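L-asparaginase 1 (Escherichia coli, PDB 6NXC) catalyses the hydrolysis of L-asparagine to L-aspartate and ammonia as an allosterically regulated homotetramer. Local coordinates at residues 25-31 / 68-74; 88-92 / 120-125; 136-140 / 185-191; 225-230 / 330-335; 253-257 / 283-287. The protein carries 1 engineered substitution. One frame throughout, in Å; residues are numbered along the deposited sequence.

Contact 1: residues 25-31 / 68-74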
# COMPACT_ATOMS: atom_id res chain seq x y z
N SER B 25 -3.79 35.71 -6.80
CA SER B 25 -5.25 35.76 -6.90
C SER B 25 -5.68 34.52 -7.66
O SER B 25 -5.34 34.40 -8.86
CB SER B 25 -5.58 37.06 -7.57
OG SER B 25 -6.95 37.25 -7.59
N ILE B 26 -6.48 33.70 -7.01
CA ILE B 26 -6.94 32.42 -7.60
C ILE B 26 -8.44 32.52 -7.89
O ILE B 26 -9.26 33.03 -7.09
CB ILE B 26 -6.60 31.26 -6.67
CG1 ILE B 26 -5.13 31.21 -6.20
CG2 ILE B 26 -7.04 29.94 -7.28
CD1 ILE B 26 -4.14 31.16 -7.35
N TYR B 27 -8.80 32.08 -9.05
CA TYR B 27 -10.21 32.00 -9.47
C TYR B 27 -10.76 30.61 -9.13
O TYR B 27 -10.18 29.56 -9.57
CB TYR B 27 -10.32 32.24 -10.96
CG TYR B 27 -11.72 32.28 -11.53
CD1 TYR B 27 -12.49 33.45 -11.41
CD2 TYR B 27 -12.27 31.22 -12.25
CE1 TYR B 27 -13.74 33.56 -11.97
CE2 TYR B 27 -13.55 31.31 -12.80
CZ TYR B 27 -14.27 32.49 -12.68
OH TYR B 27 -15.49 32.65 -13.28
N VAL B 28 -11.93 30.60 -8.47
CA VAL B 28 -12.54 29.28 -8.10
C VAL B 28 -13.88 29.20 -8.88
O VAL B 28 -14.76 30.00 -8.61
CB VAL B 28 -12.78 29.24 -6.61
CG1 VAL B 28 -13.40 27.86 -6.22
CG2 VAL B 28 -11.54 29.47 -5.79
N ALA B 29 -13.96 28.20 -9.74
CA ALA B 29 -15.15 27.81 -10.53
C ALA B 29 -15.91 26.82 -9.67
O ALA B 29 -15.54 25.65 -9.59
CB ALA B 29 -14.72 27.31 -11.88
N TYR B 30 -16.95 27.31 -8.99
CA TYR B 30 -17.83 26.46 -8.18
C TYR B 30 -18.88 25.82 -9.14
O TYR B 30 -19.90 26.40 -9.34
CB TYR B 30 -18.36 27.28 -7.03
CG TYR B 30 -19.29 26.50 -6.13
CD1 TYR B 30 -19.24 25.15 -6.04
CD2 TYR B 30 -20.29 27.19 -5.46
CE1 TYR B 30 -20.12 24.46 -5.21
CE2 TYR B 30 -21.18 26.52 -4.63
CZ TYR B 30 -21.06 25.17 -4.48
OH TYR B 30 -21.98 24.51 -3.70
N THR B 31 -18.63 24.63 -9.69
CA THR B 31 -19.50 24.00 -10.70
C THR B 31 -20.68 23.30 -10.01
O THR B 31 -21.67 23.07 -10.71
CB THR B 31 -18.71 23.11 -11.67
OG1 THR B 31 -18.26 21.95 -10.96
CG2 THR B 31 -17.62 23.87 -12.34
N ASP B 68 -5.40 35.40 -2.18
CA ASP B 68 -6.79 35.92 -2.38
C ASP B 68 -7.52 35.00 -3.39
O ASP B 68 -6.86 34.30 -4.28
CB ASP B 68 -6.81 37.31 -2.96
CG ASP B 68 -6.35 38.37 -1.97
OD1 ASP B 68 -6.67 38.22 -0.81
OD2 ASP B 68 -5.68 39.31 -2.37
N PHE B 69 -8.82 34.84 -3.21
CA PHE B 69 -9.59 34.04 -4.17
C PHE B 69 -10.95 34.68 -4.43
O PHE B 69 -11.52 35.35 -3.57
CB PHE B 69 -9.64 32.58 -3.73
CG PHE B 69 -10.28 32.32 -2.41
CD1 PHE B 69 -9.58 32.43 -1.20
CD2 PHE B 69 -11.62 32.00 -2.36
CE1 PHE B 69 -10.24 32.22 0.01
CE2 PHE B 69 -12.26 31.80 -1.14
CZ PHE B 69 -11.57 31.94 0.04
N THR B 70 -11.49 34.33 -5.57
CA THR B 70 -12.78 34.84 -6.09
C THR B 70 -13.60 33.61 -6.49
O THR B 70 -13.04 32.80 -7.25
CB THR B 70 -12.54 35.73 -7.31
OG1 THR B 70 -11.80 36.83 -6.82
CG2 THR B 70 -13.85 36.28 -7.84
N ILE B 71 -14.79 33.41 -5.92
CA ILE B 71 -15.72 32.29 -6.30
C ILE B 71 -16.71 32.75 -7.37
O ILE B 71 -17.48 33.72 -7.12
CB ILE B 71 -16.44 31.73 -5.05
CG1 ILE B 71 -15.40 31.27 -4.05
CG2 ILE B 71 -17.47 30.60 -5.41
CD1 ILE B 71 -16.00 31.05 -2.70
N HIS B 72 -16.79 31.96 -8.44
CA HIS B 72 -17.82 32.02 -9.49
C HIS B 72 -18.73 30.83 -9.23
O HIS B 72 -18.31 29.74 -9.48
CB HIS B 72 -17.20 32.05 -10.87
CG HIS B 72 -18.27 31.93 -11.93
ND1 HIS B 72 -18.09 31.23 -13.16
CD2 HIS B 72 -19.56 32.34 -11.90
CE1 HIS B 72 -19.23 31.24 -13.82
NE2 HIS B 72 -20.16 31.88 -13.04
N GLU B 73 -19.93 31.07 -8.69
CA GLU B 73 -20.92 29.98 -8.47
C GLU B 73 -21.74 29.77 -9.75
O GLU B 73 -22.33 30.71 -10.26
CB GLU B 73 -21.82 30.32 -7.27
CG GLU B 73 -22.83 29.22 -6.96
CD GLU B 73 -23.93 29.73 -6.00
OE1 GLU B 73 -23.53 30.26 -4.96
OE2 GLU B 73 -25.18 29.59 -6.32
N TYR B 74 -21.81 28.54 -10.27
CA TYR B 74 -22.47 28.24 -11.56
C TYR B 74 -23.97 28.25 -11.27
O TYR B 74 -24.31 27.91 -10.09
CB TYR B 74 -21.94 26.91 -12.07
CG TYR B 74 -20.67 27.02 -12.88
CD1 TYR B 74 -19.62 27.85 -12.48
CD2 TYR B 74 -20.45 26.19 -13.96
CE1 TYR B 74 -18.40 27.90 -13.17
CE2 TYR B 74 -19.23 26.19 -14.65
CZ TYR B 74 -18.24 27.08 -14.29
OH TYR B 74 -17.06 27.13 -14.98
O HOH W 1 -9.15 36.87 -6.17
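V28 and I71 meet on the face of the sheet that also carries I26, F69 and Y30. V28 CB lies 4.2 Å from I71 CG1, and I71 CG2 rests 3.8 Å from Y30 CB. L156 of helix 148-161 covers V28, I26 and F69. Strands 25-31 and 68-74 run parallel, and six backbone hydrogen bonds join them in an unbroken register from I26 N to Y74 N. T31 CG2 sits over one face of the Y74 ring, a CH-pi contact 3.9 Å from its centroid. The face with S25, Y27, A29, D68, T70 and H72 is the more polar one. Y27 has CG anti to the backbone N (chi1 -176°), which lays its ring beside H72. Y27 OH, H72 ND1 and Y74 OH all bond to the D94 carboxylate. An alanine in place of Y74 would probably leave T31 CG2 without its ring and D94 short of one partner. D94 of helix 85-98 thus holds both strands, the edge strand 68-78 and its inner neighbour 25-32.

Contact 2: residues 88-92 / 120-125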
# COMPACT_ATOMS: atom_id res chain seq x y z
N TRP B 88 -18.00 20.35 -20.04
CA TRP B 88 -16.56 20.50 -20.06
C TRP B 88 -16.26 21.81 -20.83
O TRP B 88 -15.38 22.61 -20.45
CB TRP B 88 -15.92 19.30 -20.80
CG TRP B 88 -16.19 17.95 -20.21
CD1 TRP B 88 -16.53 17.63 -18.93
CD2 TRP B 88 -16.22 16.73 -20.96
NE1 TRP B 88 -16.70 16.27 -18.83
CE2 TRP B 88 -16.58 15.70 -20.05
CE3 TRP B 88 -15.90 16.40 -22.28
CZ2 TRP B 88 -16.57 14.38 -20.44
CZ3 TRP B 88 -15.96 15.09 -22.68
CH2 TRP B 88 -16.34 14.11 -21.77
N GLN B 89 -16.94 21.97 -21.95
CA GLN B 89 -16.82 23.21 -22.79
C GLN B 89 -17.15 24.47 -21.99
O GLN B 89 -16.41 25.50 -22.07
CB GLN B 89 -17.73 23.08 -24.05
CG GLN B 89 -17.53 24.25 -24.99
CD GLN B 89 -16.29 24.19 -25.83
OE1 GLN B 89 -15.79 23.14 -26.12
NE2 GLN B 89 -15.78 25.36 -26.27
N HIS B 90 -18.19 24.44 -21.16
CA HIS B 90 -18.66 25.62 -20.38
C HIS B 90 -17.51 25.97 -19.42
O HIS B 90 -17.16 27.19 -19.28
CB HIS B 90 -19.93 25.25 -19.56
CG HIS B 90 -20.62 26.33 -18.79
ND1 HIS B 90 -20.39 27.70 -18.99
CD2 HIS B 90 -21.64 26.25 -17.89
CE1 HIS B 90 -21.16 28.40 -18.16
NE2 HIS B 90 -21.96 27.54 -17.52
N ILE B 91 -16.93 24.95 -18.74
CA ILE B 91 -15.84 25.18 -17.79
C ILE B 91 -14.60 25.71 -18.55
O ILE B 91 -14.02 26.72 -18.08
CB ILE B 91 -15.52 23.90 -17.00
CG1 ILE B 91 -16.69 23.43 -16.15
CG2 ILE B 91 -14.23 24.10 -16.21
CD1 ILE B 91 -16.56 22.01 -15.63
N ALA B 92 -14.25 25.17 -19.72
CA ALA B 92 -13.07 25.62 -20.50
C ALA B 92 -13.22 27.09 -20.88
O ALA B 92 -12.28 27.90 -20.77
CB ALA B 92 -12.86 24.80 -21.70
N ALA B 120 -10.73 15.89 -19.75
CA ALA B 120 -11.19 16.73 -20.90
C ALA B 120 -10.46 18.05 -20.95
O ALA B 120 -10.00 18.44 -22.06
CB ALA B 120 -12.64 16.92 -20.86
N LEU B 121 -10.36 18.74 -19.82
CA LEU B 121 -9.72 20.07 -19.82
C LEU B 121 -8.29 19.93 -20.30
O LEU B 121 -7.76 20.85 -20.95
CB LEU B 121 -9.79 20.74 -18.44
CG LEU B 121 -11.20 21.10 -18.02
CD1 LEU B 121 -11.16 21.61 -16.60
CD2 LEU B 121 -11.82 22.15 -18.98
N SER B 122 -7.58 18.83 -19.96
CA SER B 122 -6.20 18.63 -20.36
C SER B 122 -6.01 18.72 -21.88
O SER B 122 -5.02 19.27 -22.35
CB SER B 122 -5.55 17.37 -19.82
OG SER B 122 -5.97 16.21 -20.47
N PHE B 123 -6.85 18.08 -22.65
CA PHE B 123 -6.83 18.10 -24.13
C PHE B 123 -7.33 19.41 -24.69
O PHE B 123 -6.72 19.86 -25.65
CB PHE B 123 -7.69 16.94 -24.66
CG PHE B 123 -7.13 15.63 -24.19
CD1 PHE B 123 -5.94 15.18 -24.66
CD2 PHE B 123 -7.84 14.81 -23.31
CE1 PHE B 123 -5.42 13.96 -24.23
CE2 PHE B 123 -7.35 13.60 -22.91
CZ PHE B 123 -6.13 13.19 -23.35
N MET B 124 -8.28 20.07 -24.01
CA MET B 124 -8.94 21.27 -24.60
C MET B 124 -7.99 22.48 -24.44
O MET B 124 -7.99 23.36 -25.33
CB MET B 124 -10.27 21.56 -23.86
CG MET B 124 -11.27 20.53 -24.18
SD MET B 124 -12.69 20.76 -23.12
CE MET B 124 -13.39 22.05 -24.13
N LEU B 125 -7.24 22.57 -23.33
CA LEU B 125 -6.52 23.82 -22.98
C LEU B 125 -5.10 23.72 -23.58
O LEU B 125 -4.15 23.25 -22.90
CB LEU B 125 -6.46 24.00 -21.46
CG LEU B 125 -7.78 24.09 -20.73
CD1 LEU B 125 -7.65 24.38 -19.23
CD2 LEU B 125 -8.60 25.18 -21.31
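Two helices of the N-terminal domain, 85-98 and 114-124, pack here through apolar side chains. Their short segments cross at -57° with axes 10.1 Å apart. A120 CB lies over one face of the W88 indole, toward its rim, 3.6 Å from W88 CD2. This is a CH-pi contact with the five-membered ring. W88 CG is anti to its carbonyl carbon (chi1 -60°), and this brings the indole across the small A120. The indole has further neighbours: H330 meets it edge-to-face, and P239 of the second subunit packs on it.

Both helices are crossover helices of the parallel part of the domain's sheet. Helix 85-98 leads from strand 68-78 to strand 104-108, and helix 114-124 follows that strand on the way to strand 132-135. A92 and L121 fill the middle of their interface. L121 CD2 reaches A92 CB at 3.9 Å, while its other branch, CD1, meets I91 CG2 at 4.0 Å; the I91 and L121 side chains cross at about a right angle. M124 bends at its last torsion (chi3 82°), which turns its methyl back between Q89 and A92. M124 CE is 3.7 Å from A92 CB and 3.3 Å from Q89 OE1. That oxygen accepts a hydrogen bond from I227 N, and Q89 NE2 bonds to E93 OE1.

Contact 3: residues 136-140 / 185-191. With EDO (1,2-ethanediol), chain R.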
# COMPACT_ATOMS: atom_id res chain seq x y z
N GLY B 136 -12.69 18.65 -4.82
CA GLY B 136 -14.02 18.55 -4.24
C GLY B 136 -13.95 17.74 -2.98
O GLY B 136 -12.94 17.88 -2.26
N SER B 137 -15.07 17.13 -2.60
CA SER B 137 -15.05 16.40 -1.35
C SER B 137 -16.06 15.29 -1.38
O SER B 137 -17.02 15.27 -2.18
CB SER B 137 -15.34 17.31 -0.19
OG SER B 137 -16.60 17.88 -0.36
N GLN B 138 -15.75 14.29 -0.61
CA GLN B 138 -16.61 13.13 -0.46
C GLN B 138 -17.75 13.44 0.51
O GLN B 138 -18.75 12.73 0.46
CB GLN B 138 -15.85 11.93 0.09
CG GLN B 138 -14.90 11.33 -0.89
CD GLN B 138 -15.56 10.31 -1.80
OE1 GLN B 138 -16.41 10.72 -2.61
NE2 GLN B 138 -15.17 9.04 -1.67
N ILE B 139 -17.57 14.32 1.45
CA ILE B 139 -18.61 14.77 2.43
C ILE B 139 -18.79 16.28 2.23
O ILE B 139 -17.81 17.06 2.25
CB ILE B 139 -18.11 14.45 3.87
CG1 ILE B 139 -18.01 12.92 4.09
CG2 ILE B 139 -18.99 15.08 4.95
CD1 ILE B 139 -17.56 12.55 5.44
N PRO B 140 -20.03 16.76 2.23
CA PRO B 140 -20.29 18.21 2.15
C PRO B 140 -19.72 19.09 3.25
O PRO B 140 -19.63 18.65 4.35
CB PRO B 140 -21.81 18.28 2.24
CG PRO B 140 -22.25 16.94 1.70
CD PRO B 140 -21.24 15.93 2.19
N HIS B 185 -11.97 4.69 -5.25
CA HIS B 185 -12.49 4.25 -3.93
C HIS B 185 -13.77 5.04 -3.67
O HIS B 185 -13.62 6.15 -3.23
CB HIS B 185 -11.39 4.39 -2.81
CG HIS B 185 -10.13 3.67 -3.17
ND1 HIS B 185 -10.09 2.30 -3.37
CD2 HIS B 185 -8.91 4.15 -3.50
CE1 HIS B 185 -8.88 1.94 -3.78
NE2 HIS B 185 -8.10 3.06 -3.84
N ALA B 186 -14.96 4.44 -3.80
CA ALA B 186 -16.19 5.26 -3.79
C ALA B 186 -16.45 5.78 -2.38
O ALA B 186 -17.11 6.81 -2.29
CB ALA B 186 -17.35 4.41 -4.24
N ASP B 187 -16.02 5.04 -1.34
CA ASP B 187 -16.41 5.37 0.04
C ASP B 187 -15.25 6.07 0.79
O ASP B 187 -15.46 6.59 1.89
CB ASP B 187 -16.96 4.18 0.76
CG ASP B 187 -18.35 3.82 0.26
OD1 ASP B 187 -19.34 4.56 0.61
OD2 ASP B 187 -18.44 2.87 -0.56
N GLY B 188 -14.10 6.17 0.18
CA GLY B 188 -12.87 6.57 0.89
C GLY B 188 -12.62 8.03 0.80
O GLY B 188 -12.90 8.62 -0.19
N PHE B 189 -11.92 8.59 1.76
CA PHE B 189 -11.37 9.92 1.53
C PHE B 189 -10.27 9.91 0.46
O PHE B 189 -9.98 10.96 -0.04
CB PHE B 189 -10.85 10.49 2.83
CG PHE B 189 -11.91 10.87 3.82
CD1 PHE B 189 -12.89 11.81 3.48
CD2 PHE B 189 -12.05 10.25 5.04
CE1 PHE B 189 -13.88 12.17 4.38
CE2 PHE B 189 -13.05 10.60 5.92
CZ PHE B 189 -13.97 11.54 5.62
N ASP B 190 -9.48 8.83 0.35
CA ASP B 190 -8.51 8.67 -0.81
C ASP B 190 -9.31 8.21 -2.04
O ASP B 190 -9.03 7.18 -2.59
CB ASP B 190 -7.46 7.62 -0.39
CG ASP B 190 -8.06 6.24 -0.07
OD1 ASP B 190 -9.28 6.13 0.27
OD2 ASP B 190 -7.33 5.24 -0.19
N ALA B 191 -10.29 8.95 -2.51
CA ALA B 191 -11.24 8.47 -3.54
C ALA B 191 -10.51 8.23 -4.85
O ALA B 191 -10.92 7.43 -5.67
CB ALA B 191 -12.26 9.58 -3.66
C1 EDO R . -19.45 8.90 -3.27
O1 EDO R . -18.47 8.22 -4.02
C2 EDO R . -20.56 9.58 -4.05
O2 EDO R . -21.08 8.89 -5.26
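Next to the substrate site, two loops meet. Loop 136-140 follows strand 132-135; loop 185-191 follows strand 182-183. T111, a substrate-binding residue, gives Q138 OE1 a weak hydrogen bond partner. The other end of the Q138 amide carries the contact. The chain bends at CG (chi2 -86°) and delivers NE2 to two backbone oxygens. The bond to G188 O is the shorter, 2.7 Å from Q138 NE2, with the oxygen near the amide plane. Q138 NE2 lies 3.0 Å from A186 O, well above that carbonyl's plane, and the N-H...O angle is 142°. A191 CB packs against Q138 NE2 at 3.6 Å. Beside this, I139 CD1 touches F189 CZ at 3.7 Å. G204 of the third subunit packs on both I139 and F189. A 1,2-ethanediol, probably from the crystallisation liquor, donates from O1 to A186 O at 2.6 Å. A leucine in place of Q138 would probably leave the carbonyls of A186 and G188 without this donor and T111 without its weak partner. One buried amide thus bonds to two carbonyls of 185-191 and weakly to T111, which probably helps hold this loop beside the substrate site.

Contact 4: residues 225-230 / 330-335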
# COMPACT_ATOMS: atom_id res chain seq x y z
N HIS B 225 -9.53 24.41 -27.51
CA HIS B 225 -10.01 23.56 -28.62
C HIS B 225 -11.42 23.16 -28.24
O HIS B 225 -11.70 22.82 -27.08
CB HIS B 225 -9.19 22.30 -28.80
CG HIS B 225 -7.84 22.60 -29.35
ND1 HIS B 225 -7.61 22.86 -30.67
CD2 HIS B 225 -6.63 22.63 -28.73
CE1 HIS B 225 -6.32 23.14 -30.84
NE2 HIS B 225 -5.70 22.98 -29.67
N PRO B 226 -12.38 23.25 -29.19
CA PRO B 226 -13.74 22.83 -28.87
C PRO B 226 -13.80 21.34 -28.55
O PRO B 226 -13.14 20.56 -29.10
CB PRO B 226 -14.51 23.16 -30.19
CG PRO B 226 -13.43 22.93 -31.25
CD PRO B 226 -12.17 23.55 -30.61
N ILE B 227 -14.72 20.97 -27.66
CA ILE B 227 -15.09 19.55 -27.45
C ILE B 227 -16.59 19.56 -27.59
O ILE B 227 -17.33 20.36 -26.89
CB ILE B 227 -14.67 18.81 -26.16
CG1 ILE B 227 -13.25 18.28 -26.11
CG2 ILE B 227 -15.55 17.56 -25.98
CD1 ILE B 227 -12.96 17.44 -24.84
N THR B 228 -17.08 18.77 -28.53
CA THR B 228 -18.52 18.63 -28.76
C THR B 228 -18.98 17.23 -28.35
O THR B 228 -18.16 16.27 -28.31
CB THR B 228 -18.92 18.92 -30.22
OG1 THR B 228 -18.31 17.89 -30.99
CG2 THR B 228 -18.46 20.24 -30.79
N PRO B 229 -20.30 17.06 -28.15
CA PRO B 229 -20.89 15.72 -28.10
C PRO B 229 -20.57 14.88 -29.34
O PRO B 229 -20.46 15.33 -30.49
CB PRO B 229 -22.38 15.91 -27.96
CG PRO B 229 -22.58 17.35 -27.71
CD PRO B 229 -21.35 18.09 -28.17
N GLN B 230 -20.23 13.64 -29.08
CA GLN B 230 -19.81 12.70 -30.15
C GLN B 230 -20.34 11.36 -29.73
O GLN B 230 -20.19 11.05 -28.53
CB GLN B 230 -18.29 12.59 -30.22
CG GLN B 230 -17.59 13.89 -30.54
CD GLN B 230 -17.80 14.30 -31.98
OE1 GLN B 230 -18.27 13.50 -32.81
NE2 GLN B 230 -17.36 15.50 -32.30
N HIS B 330 -13.31 12.55 -27.84
CA HIS B 330 -14.17 13.77 -27.91
C HIS B 330 -13.35 14.88 -28.48
O HIS B 330 -13.80 15.58 -29.47
CB HIS B 330 -14.78 14.21 -26.60
CG HIS B 330 -16.04 13.43 -26.29
ND1 HIS B 330 -17.28 13.87 -26.71
CD2 HIS B 330 -16.26 12.35 -25.55
CE1 HIS B 330 -18.17 13.01 -26.30
NE2 HIS B 330 -17.59 12.10 -25.56
N TYR B 331 -12.11 15.03 -27.98
CA TYR B 331 -11.25 16.12 -28.44
C TYR B 331 -10.86 15.94 -29.92
O TYR B 331 -11.10 16.84 -30.73
CB TYR B 331 -10.01 16.21 -27.52
CG TYR B 331 -8.86 16.97 -28.12
CD1 TYR B 331 -8.91 18.33 -28.27
CD2 TYR B 331 -7.73 16.32 -28.53
CE1 TYR B 331 -7.86 19.05 -28.79
CE2 TYR B 331 -6.68 17.01 -29.09
CZ TYR B 331 -6.75 18.38 -29.25
OH TYR B 331 -5.69 18.98 -29.81
N LEU B 332 -10.36 14.78 -30.28
CA LEU B 332 -9.84 14.58 -31.65
C LEU B 332 -10.99 14.56 -32.66
O LEU B 332 -10.78 15.18 -33.74
CB LEU B 332 -9.05 13.26 -31.68
CG LEU B 332 -7.70 13.29 -30.98
CD1 LEU B 332 -7.20 11.87 -30.87
CD2 LEU B 332 -6.68 14.19 -31.69
N LEU B 333 -12.16 13.95 -32.37
CA LEU B 333 -13.28 13.93 -33.36
C LEU B 333 -13.80 15.36 -33.54
O LEU B 333 -14.44 15.59 -34.54
CB LEU B 333 -14.42 13.07 -32.84
CG LEU B 333 -14.14 11.58 -32.72
CD1 LEU B 333 -15.19 10.80 -31.99
CD2 LEU B 333 -14.01 11.04 -34.10
N SER B 334 -13.65 16.22 -32.56
CA SER B 334 -14.18 17.62 -32.63
C SER B 334 -13.18 18.48 -33.40
O SER B 334 -13.52 19.69 -33.59
CB SER B 334 -14.40 18.18 -31.22
OG SER B 334 -15.34 17.39 -30.50
N GLN B 335 -11.98 17.99 -33.74
CA GLN B 335 -10.91 18.84 -34.39
C GLN B 335 -11.00 18.61 -35.91
O GLN B 335 -11.80 17.80 -36.41
CB GLN B 335 -9.48 18.60 -33.88
CG GLN B 335 -9.14 18.86 -32.40
CD GLN B 335 -9.96 19.97 -31.76
OE1 GLN B 335 -9.67 21.13 -32.07
NE2 GLN B 335 -10.97 19.67 -30.87
O HOH W 2 -17.51 16.35 -35.40
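This is a mainly polar clasp between the loop 225-230, which leads into strand 232-236 of the C-terminal parallel sheet, and the end of helix 322-333. It lies away from the annotated sites. S334 OG is its hub. It donates to H330 O, four residues back, and T228 N donates to it at 3.0 Å, nearly straight at 170°. Q230 bends at chi2 (-72°), which brings its amide to S334, and its NE2 adds a weak bond to S334 OG at 3.3 Å. The Q230 amide oxygen bonds to K255. The Q335 amide bridges the two segments by donating twice: from NE2 to P226 O at 2.9 Å and to Y331 O, both oxygens in the amide plane. Apolar contact adds to this, with I227 CG2 3.5 Å from H330 CB. Y331 turns its ring edge to the face of H225, the planes 77° apart. H330 ND1 donates to T228 O at 3.0 Å, with the oxygen in the plane of the imidazole.

Contact 5: residues 253-257 / 283-287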
# COMPACT_ATOMS: atom_id res chain seq x y z
N PRO B 253 -25.83 6.86 -34.77
CA PRO B 253 -24.50 7.43 -34.97
C PRO B 253 -23.62 6.64 -33.98
O PRO B 253 -24.07 6.53 -32.81
CB PRO B 253 -24.74 8.93 -34.71
CG PRO B 253 -25.93 8.99 -33.69
CD PRO B 253 -26.66 7.67 -33.84
N VAL B 254 -22.55 5.94 -34.38
CA VAL B 254 -21.37 5.77 -33.46
C VAL B 254 -20.14 6.11 -34.25
O VAL B 254 -20.11 5.72 -35.45
CB VAL B 254 -21.35 4.42 -32.70
CG1 VAL B 254 -20.01 3.76 -32.70
CG2 VAL B 254 -21.81 4.59 -31.26
N LYS B 255 -19.26 6.98 -33.72
CA LYS B 255 -18.01 7.43 -34.39
C LYS B 255 -16.77 6.70 -33.85
O LYS B 255 -15.72 6.76 -34.46
CB LYS B 255 -17.83 8.92 -34.19
CG LYS B 255 -18.75 9.73 -35.12
CD LYS B 255 -18.15 11.05 -35.46
CE LYS B 255 -19.19 12.13 -35.56
NZ LYS B 255 -18.55 13.46 -35.48
N ALA B 256 -16.89 6.15 -32.63
CA ALA B 256 -15.75 5.52 -31.96
C ALA B 256 -16.30 4.51 -30.97
O ALA B 256 -17.43 4.61 -30.56
CB ALA B 256 -14.89 6.57 -31.32
N LEU B 257 -15.53 3.48 -30.77
CA LEU B 257 -15.82 2.45 -29.79
C LEU B 257 -14.57 2.32 -28.90
O LEU B 257 -13.46 2.11 -29.43
CB LEU B 257 -16.01 1.29 -30.74
CG LEU B 257 -17.17 0.40 -30.47
CD1 LEU B 257 -17.45 -0.40 -31.73
CD2 LEU B 257 -16.69 -0.46 -29.30
N ARG B 283 -15.89 1.18 -41.86
CA ARG B 283 -16.85 2.30 -41.96
C ARG B 283 -16.35 3.57 -41.30
O ARG B 283 -17.16 4.51 -41.25
CB ARG B 283 -18.18 1.94 -41.32
CG ARG B 283 -18.98 0.92 -42.12
CD ARG B 283 -19.96 0.24 -41.19
NE ARG B 283 -21.25 -0.03 -41.80
CZ ARG B 283 -21.55 -1.05 -42.59
NH1 ARG B 283 -20.62 -1.92 -42.96
NH2 ARG B 283 -22.78 -1.19 -43.05
N GLY B 284 -15.09 3.64 -40.88
CA GLY B 284 -14.46 4.90 -40.43
C GLY B 284 -14.59 5.07 -38.92
O GLY B 284 -14.15 6.14 -38.39
N ILE B 285 -15.11 4.05 -38.25
CA ILE B 285 -15.23 4.11 -36.77
C ILE B 285 -13.84 3.90 -36.14
O ILE B 285 -13.06 3.01 -36.58
CB ILE B 285 -16.26 3.08 -36.34
CG1 ILE B 285 -17.68 3.41 -36.83
CG2 ILE B 285 -16.18 2.90 -34.84
CD1 ILE B 285 -18.60 2.29 -36.70
N VAL B 286 -13.45 4.76 -35.16
CA VAL B 286 -12.17 4.62 -34.42
C VAL B 286 -12.40 3.62 -33.30
O VAL B 286 -13.19 3.90 -32.39
CB VAL B 286 -11.69 5.98 -33.89
CG1 VAL B 286 -10.45 5.76 -33.02
CG2 VAL B 286 -11.45 6.95 -35.06
N VAL B 287 -11.77 2.46 -33.38
CA VAL B 287 -11.91 1.43 -32.32
C VAL B 287 -10.60 1.40 -31.50
O VAL B 287 -9.53 1.12 -32.08
CB VAL B 287 -12.27 0.06 -32.89
CG1 VAL B 287 -12.48 -0.96 -31.82
CG2 VAL B 287 -13.47 0.19 -33.75
O HOH W 3 -15.01 8.19 -36.75
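A256 and L257 start one strand of the parallel C-terminal sheet and pair with V286 and V287 of the next. Helix 271-282 makes the beta-alpha-beta crossover between them. The strand pair is the tight part. L257 N donates to V286 O at 2.9 Å, and V286 N to K255 O at 3.1 Å. A256 CB and V286 CB stand 4.1 Å apart on one face, where L329 of helix 322-333 packs on both. On the other face V287 lies on the side of L257 and packs on L277 of helix 271-282. I285 is buried as well. Its CG1, beside the backbone N (chi1 -66°), leans on V254 O at 3.6 Å, and its CG2 lies 3.9 Å from A256 CA. The open side is at K255, which is exposed and whose CB points away from 283-287. G284 closes helix 271-282 as the C-prime residue of a Schellman motif. A water donates to both K255 O and G284 O, 2.8 Å from each.

How the contacts relate
Contacts 1, 2 and 3 belong to the N-terminal domain, in that order along the chain. Contact 1 joins the edge strand 68-78 of the large sheet to its neighbour, 25-32. Strand 68-78 leads into helix 85-98 of contact 2, and the two contacts touch through Y74 and I91, centres about 17 Å apart. Contact 3 stands beside the substrate site, its centre about 23 Å from that of contact 2. Contact 4 is the bridge: it touches contact 2 (centres about 10 Å apart), where M124 O meets H225 N, and contact 5 (centres about 14 Å apart). Contact 5 falls between the segments of contact 4 in sequence. Contacts 2, 4 and 5 thus run from the N-terminal helices to the C-terminal sheet.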